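Local coordinates for pyruvate carboxylase protein (PDB 2QF7) that is a large multidomain carboxylase of the biotin-dependent family, in which an ATP-grasp region, a TIM barrel and a biotin-carrier type domain lie on one chain, at residues 347-351 and 352-356; 923-926 and 927-931; 959-963 and 964-968. All blocks are in the same frame, centred on the assembly; numbering follows the deposited sequence. Where two conformers were deposited one is given.

Interaction 1 (347-351 and 352-356); sequences GVPNQ and EDIRL
Ile-354 carries the apolar side of this tight turn, reaching back to Pro-349 with one atom and to Gln-351 with another. Its CG1 packs on Pro-349 CB at 3.9 Å, and the same proline carbon also lies against the CB of Asp-353. Further out, Ile-354 CD1 comes within 3.8 Å of Gln-351 NE2, so the isoleucine branch crosses obliquely against the amide end of the glutamine, meeting its nitrogen. A bend at chi2 (64°) turns the Gln-351 amide so that NE2 lies against Ile-354. The amide is fixed at both ends: OE1 takes the backbone N-H of His-242 on strand 240-252, while NE2 gives a hydrogen to a water.

That water also donates to Gln-351 O and Ile-354 O, so one water joins the glutamine side chain to two backbone carbonyls. The backbone closes the turn with two bonds of 3-10 spacing, Asp-353 N to Asn-350 O at 2.9 Å and Ile-354 N to Gln-351 O at 3.0 Å. A second water takes the Asn-350 N-H and gives a hydrogen to Asp-353 OD2 at 2.8 Å.

Ile-326 touches both Pro-349 and Ile-354, and Phe-244 lies on the isoleucine as well. The chemistry therefore divides: Pro-349 and Ile-354 turn carbon to Ile-326, the glutamine amide is held by strand 240-252, waters bridge other polar groups of the turn, and the buried Pro-349 O is left without a polar partner in the model.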
# COMPACT_ATOMS: atom_id res chain seq x y z
N GLY A 347 27.09 40.80 45.37
CA GLY A 347 26.03 40.93 44.38
C GLY A 347 24.84 41.67 44.97
O GLY A 347 23.76 41.76 44.34
N VAL A 348 25.01 42.16 46.21
CA VAL A 348 23.93 42.84 46.93
C VAL A 348 24.36 44.25 47.40
O VAL A 348 25.38 44.40 48.09
CB VAL A 348 23.46 42.04 48.18
CG1 VAL A 348 22.19 42.68 48.78
CG2 VAL A 348 23.24 40.58 47.85
N PRO A 349 23.57 45.28 47.02
CA PRO A 349 23.73 46.68 47.47
C PRO A 349 23.41 46.86 48.96
O PRO A 349 22.66 46.06 49.54
CB PRO A 349 22.68 47.43 46.62
CG PRO A 349 22.39 46.51 45.43
CD PRO A 349 22.47 45.15 46.03
N ASN A 350 23.98 47.90 49.60
CA ASN A 350 23.49 48.33 50.90
C ASN A 350 22.02 48.73 50.77
O ASN A 350 21.58 49.08 49.66
CB ASN A 350 24.30 49.50 51.45
CG ASN A 350 25.67 49.07 51.96
OD1 ASN A 350 25.79 48.10 52.72
ND2 ASN A 350 26.70 49.81 51.57
N GLN A 351 21.28 48.69 51.88
CA GLN A 351 19.84 48.96 51.88
C GLN A 351 19.52 50.28 51.18
O GLN A 351 18.61 50.33 50.40
CB GLN A 351 19.28 49.01 53.31
CG GLN A 351 17.76 48.97 53.34
CD GLN A 351 17.23 47.65 52.80
OE1 GLN A 351 17.42 46.60 53.44
NE2 GLN A 351 16.60 47.67 51.60
N GLU A 352 20.27 51.34 51.50
CA GLU A 352 20.03 52.65 50.91
C GLU A 352 20.11 52.69 49.37
O GLU A 352 19.66 53.66 48.77
CB GLU A 352 21.02 53.66 51.47
CG GLU A 352 22.47 53.21 51.34
CD GLU A 352 23.07 52.82 52.67
OE1 GLU A 352 22.61 51.82 53.29
OE2 GLU A 352 24.01 53.53 53.08
N ASP A 353 20.73 51.69 48.76
CA ASP A 353 20.92 51.63 47.31
C ASP A 353 19.98 50.60 46.64
O ASP A 353 20.05 50.31 45.43
CB ASP A 353 22.37 51.28 47.01
CG ASP A 353 23.34 52.34 47.50
OD1 ASP A 353 23.00 53.55 47.43
OD2 ASP A 353 24.44 51.97 47.96
N ILE A 354 19.12 49.99 47.46
CA ILE A 354 18.10 49.06 46.94
C ILE A 354 16.82 49.84 46.65
O ILE A 354 16.26 50.52 47.53
CB ILE A 354 17.84 47.88 47.92
CG1 ILE A 354 19.14 47.10 48.20
CG2 ILE A 354 16.73 46.92 47.36
CD1 ILE A 354 19.00 45.97 49.21
N ARG A 355 16.33 49.78 45.42
CA ARG A 355 15.13 50.52 45.15
C ARG A 355 14.26 49.84 44.10
O ARG A 355 14.75 49.01 43.35
CB ARG A 355 15.43 51.98 44.78
CG ARG A 355 16.32 52.24 43.58
CD ARG A 355 17.12 53.62 43.84
NE ARG A 355 18.55 53.35 43.64
CZ ARG A 355 19.55 53.72 44.45
NH1 ARG A 355 19.34 54.46 45.55
NH2 ARG A 355 20.80 53.33 44.15
N LEU A 356 13.00 50.23 44.10
CA LEU A 356 12.01 49.67 43.22
C LEU A 356 12.09 50.42 41.91
O LEU A 356 12.22 51.66 41.88
CB LEU A 356 10.64 49.89 43.86
CG LEU A 356 10.23 48.94 44.98
CD1 LEU A 356 8.92 49.44 45.51
CD2 LEU A 356 10.11 47.39 44.55
O HOH W 1 25.66 49.50 47.58
O HOH W 2 15.73 50.26 50.26

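Interaction 2 (923-926 and 927-931); sequences VSFP and ESVVS
Pro-926 O points straight into the first turn of helix 927-934, accepting the Val-930 N-H at 3.1 Å with an N-H...O angle of 163°. A second, weak bond comes from Val-929 N, at 3.0 Å but with an N-H...O angle of only 125°. The Val-930 bond is the first i to i+4 bond here, and Ser-931 N to Glu-927 O follows it.

The Pro-926 ring and Val-929 lie side by side, pointing the same way. One methyl, Val-929 CG2, touches the ring all along its CB, CG and CD atoms, with CD 3.9 Å away. The valine's other branch is turned to the preceding residue: CG1, anti to the backbone N (chi1 174°), meets Phe-925 CD1 obliquely at 3.8 Å.

Pro-926 is the N-cap, and Phe-925 just before it touches Val-930, four residues past the cap; this is the pairing of a hydrophobic staple, made here by Phe-925 CB and Val-930 CG2 at 3.9 Å. The aromatic ring itself leads away from the helix, with Val-923 CG1 lying over the centre of one face, and packs on Leu-948 and Ala-952 of helix 946-953. On another flank, Val-929 rests on Val-898 and Met-902 of helix 895-909, where Asp-901 takes up the hydroxyl of Ser-928 through OD2.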
# COMPACT_ATOMS: atom_id res chain seq x y z
N VAL A 923 -52.59 0.91 -15.68
CA VAL A 923 -51.34 1.64 -15.69
C VAL A 923 -51.10 2.11 -14.27
O VAL A 923 -52.03 2.60 -13.63
CB VAL A 923 -51.40 2.88 -16.65
CG1 VAL A 923 -50.15 3.73 -16.52
CG2 VAL A 923 -51.63 2.48 -18.08
N SER A 924 -49.89 1.93 -13.78
CA SER A 924 -49.47 2.52 -12.51
C SER A 924 -48.74 3.81 -12.82
O SER A 924 -47.56 3.79 -13.19
CB SER A 924 -48.61 1.56 -11.69
OG SER A 924 -47.29 1.48 -12.19
N PHE A 925 -49.44 4.93 -12.71
CA PHE A 925 -48.87 6.22 -13.11
C PHE A 925 -47.73 6.63 -12.20
O PHE A 925 -47.73 6.26 -11.04
CB PHE A 925 -49.95 7.28 -13.13
CG PHE A 925 -50.90 7.15 -14.29
CD1 PHE A 925 -50.70 7.89 -15.46
CD2 PHE A 925 -52.01 6.31 -14.22
CE1 PHE A 925 -51.60 7.78 -16.54
CE2 PHE A 925 -52.91 6.19 -15.30
CZ PHE A 925 -52.69 6.94 -16.46
N PRO A 926 -46.73 7.36 -12.72
CA PRO A 926 -45.70 7.89 -11.84
C PRO A 926 -46.36 8.80 -10.79
O PRO A 926 -47.38 9.45 -11.10
CB PRO A 926 -44.83 8.73 -12.79
CG PRO A 926 -45.09 8.15 -14.16
CD PRO A 926 -46.52 7.71 -14.14
N GLU A 927 -45.81 8.84 -9.57
CA GLU A 927 -46.28 9.67 -8.44
C GLU A 927 -46.40 11.14 -8.82
O GLU A 927 -47.28 11.88 -8.32
CB GLU A 927 -45.27 9.58 -7.28
CG GLU A 927 -45.76 10.05 -5.89
CD GLU A 927 -45.64 11.56 -5.62
OE1 GLU A 927 -44.81 12.26 -6.27
OE2 GLU A 927 -46.39 12.05 -4.74
N SER A 928 -45.45 11.59 -9.65
CA SER A 928 -45.43 12.98 -10.05
C SER A 928 -46.65 13.30 -10.92
O SER A 928 -47.17 14.41 -10.88
CB SER A 928 -44.13 13.33 -10.82
OG SER A 928 -44.08 12.55 -12.00
N VAL A 929 -47.06 12.34 -11.72
CA VAL A 929 -48.23 12.46 -12.58
C VAL A 929 -49.52 12.46 -11.77
O VAL A 929 -50.39 13.32 -12.01
CB VAL A 929 -48.23 11.34 -13.66
CG1 VAL A 929 -49.52 11.36 -14.46
CG2 VAL A 929 -46.97 11.53 -14.57
N VAL A 930 -49.62 11.53 -10.82
CA VAL A 930 -50.79 11.46 -9.94
C VAL A 930 -50.94 12.80 -9.21
O VAL A 930 -52.01 13.35 -9.19
CB VAL A 930 -50.74 10.28 -8.93
CG1 VAL A 930 -51.99 10.29 -8.00
CG2 VAL A 930 -50.63 8.95 -9.68
N SER A 931 -49.84 13.29 -8.65
CA SER A 931 -49.85 14.52 -7.86
C SER A 931 -50.21 15.75 -8.71
O SER A 931 -50.95 16.61 -8.25
CB SER A 931 -48.48 14.69 -7.20
OG SER A 931 -48.31 15.99 -6.71

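Interaction 3 (959-963 and 964-968); sequences YTVRP and GSLLK
With chi1 at 62°, Tyr-959 swings its ring between its own backbone N and carbonyl carbon, while Leu-966 sets CG beside its backbone N (chi1 -62°); together these bring a leucine methyl over the aromatic face. Leu-966 CD1 sits 3.6 Å from the centroid of the Tyr-959 ring, only 8° off the normal, a nearly central CH-pi contact. Val-961 meets the same leucine at about a right angle, its CG2 lying 3.9 Å from Leu-966 CG.

Arg-962 O is gripped twice by Ser-965: the hydroxyl OG donates in the carbonyl plane at 2.6 Å, and the backbone N donates from above that plane at 3.0 Å. Leu-966 N to Pro-963 O, 3.2 Å, adds the next bond of the 3-10 turn. The Arg-962 chain bends at chi3, laying one face of its guanidinium over the Gly-964 to Ser-965 peptide, with Ser-965 N 3.6 Å above the plane.

From there NH1 forms a salt bridge with Asp-644, the first residue of helix 644-657, which runs between barrel strands 626-632 and 661-665. The turn, in the loop from helix 946-953 to helix 972-983, is thus tied to the barrel.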
# COMPACT_ATOMS: atom_id res chain seq x y z
N TYR A 959 -58.38 18.43 -6.59
CA TYR A 959 -58.82 19.78 -6.18
C TYR A 959 -58.40 20.79 -7.24
O TYR A 959 -57.45 20.53 -8.00
CB TYR A 959 -58.29 20.16 -4.80
CG TYR A 959 -56.78 20.23 -4.65
CD1 TYR A 959 -56.09 21.44 -4.90
CD2 TYR A 959 -56.04 19.13 -4.17
CE1 TYR A 959 -54.71 21.54 -4.74
CE2 TYR A 959 -54.63 19.23 -4.01
CZ TYR A 959 -54.01 20.44 -4.30
OH TYR A 959 -52.69 20.59 -4.09
N THR A 960 -59.13 21.90 -7.35
CA THR A 960 -58.81 22.90 -8.38
C THR A 960 -58.39 24.25 -7.79
O THR A 960 -58.13 25.20 -8.51
CB THR A 960 -59.99 23.07 -9.36
OG1 THR A 960 -61.15 23.39 -8.60
CG2 THR A 960 -60.29 21.75 -10.10
N VAL A 961 -58.34 24.33 -6.46
CA VAL A 961 -57.86 25.55 -5.79
C VAL A 961 -56.33 25.63 -5.75
O VAL A 961 -55.63 24.66 -6.05
CB VAL A 961 -58.46 25.70 -4.40
CG1 VAL A 961 -60.03 25.64 -4.50
CG2 VAL A 961 -57.96 24.61 -3.45
N ARG A 962 -55.83 26.82 -5.38
CA ARG A 962 -54.41 27.10 -5.22
C ARG A 962 -53.90 26.15 -4.15
O ARG A 962 -54.44 26.13 -3.06
CB ARG A 962 -54.23 28.56 -4.76
CG ARG A 962 -52.81 29.03 -4.66
CD ARG A 962 -52.73 30.49 -4.20
NE ARG A 962 -53.26 30.76 -2.86
CZ ARG A 962 -52.55 30.65 -1.73
NH1 ARG A 962 -51.27 30.25 -1.76
NH2 ARG A 962 -53.12 30.95 -0.58
N PRO A 963 -52.86 25.35 -4.47
CA PRO A 963 -52.39 24.35 -3.51
C PRO A 963 -52.06 24.90 -2.14
O PRO A 963 -52.37 24.26 -1.14
CB PRO A 963 -51.12 23.77 -4.17
CG PRO A 963 -51.42 23.89 -5.67
CD PRO A 963 -52.13 25.27 -5.75
N GLY A 964 -51.47 26.08 -2.09
CA GLY A 964 -51.05 26.67 -0.81
C GLY A 964 -52.18 27.09 0.10
O GLY A 964 -51.99 27.21 1.30
N SER A 965 -53.36 27.28 -0.48
CA SER A 965 -54.58 27.62 0.29
C SER A 965 -55.09 26.46 1.16
O SER A 965 -55.95 26.64 2.06
CB SER A 965 -55.67 28.07 -0.69
OG SER A 965 -56.28 26.97 -1.35
N LEU A 966 -54.57 25.25 0.89
CA LEU A 966 -54.93 24.04 1.64
C LEU A 966 -53.95 23.69 2.75
O LEU A 966 -54.20 22.79 3.56
CB LEU A 966 -55.06 22.85 0.68
CG LEU A 966 -56.15 22.99 -0.37
CD1 LEU A 966 -56.22 21.76 -1.24
CD2 LEU A 966 -57.53 23.27 0.27
N LEU A 967 -52.85 24.43 2.81
CA LEU A 967 -51.79 24.15 3.77
C LEU A 967 -51.99 25.19 4.84
O LEU A 967 -52.37 26.30 4.52
CB LEU A 967 -50.43 24.37 3.11
CG LEU A 967 -49.79 23.21 2.36
CD1 LEU A 967 -50.73 22.12 1.87
CD2 LEU A 967 -48.92 23.77 1.25
N LYS A 968 -51.72 24.91 6.10
CA LYS A 968 -52.29 25.88 7.02
C LYS A 968 -51.39 27.13 7.14
O LYS A 968 -51.11 27.84 6.13
CB LYS A 968 -52.67 25.24 8.38
CG LYS A 968 -53.54 23.94 8.25
CD LYS A 968 -55.01 24.32 7.85
CE LYS A 968 -55.89 23.06 7.76
NZ LYS A 968 -55.90 22.25 9.03

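The three local contacts come one after another along the chain, and interaction 1 stands well apart. It belongs to the ATP-grasp side of the molecule, on the loop leading into strand 359-369, and its centre is 99 Å from that of interaction 2 and 93 Å from that of interaction 3, across the centre of the chain. Interactions 2 and 3 share the conserved carboxylase region, their centres 20 Å apart and their nearest atoms about 6 Å apart. Helix 946-953 lies between them in sequence, and Asp-936 joins them: one carboxylate oxygen binds Ser-931 OG, the other Tyr-959 OH. Interaction 3 carries this link onward to the TIM barrel.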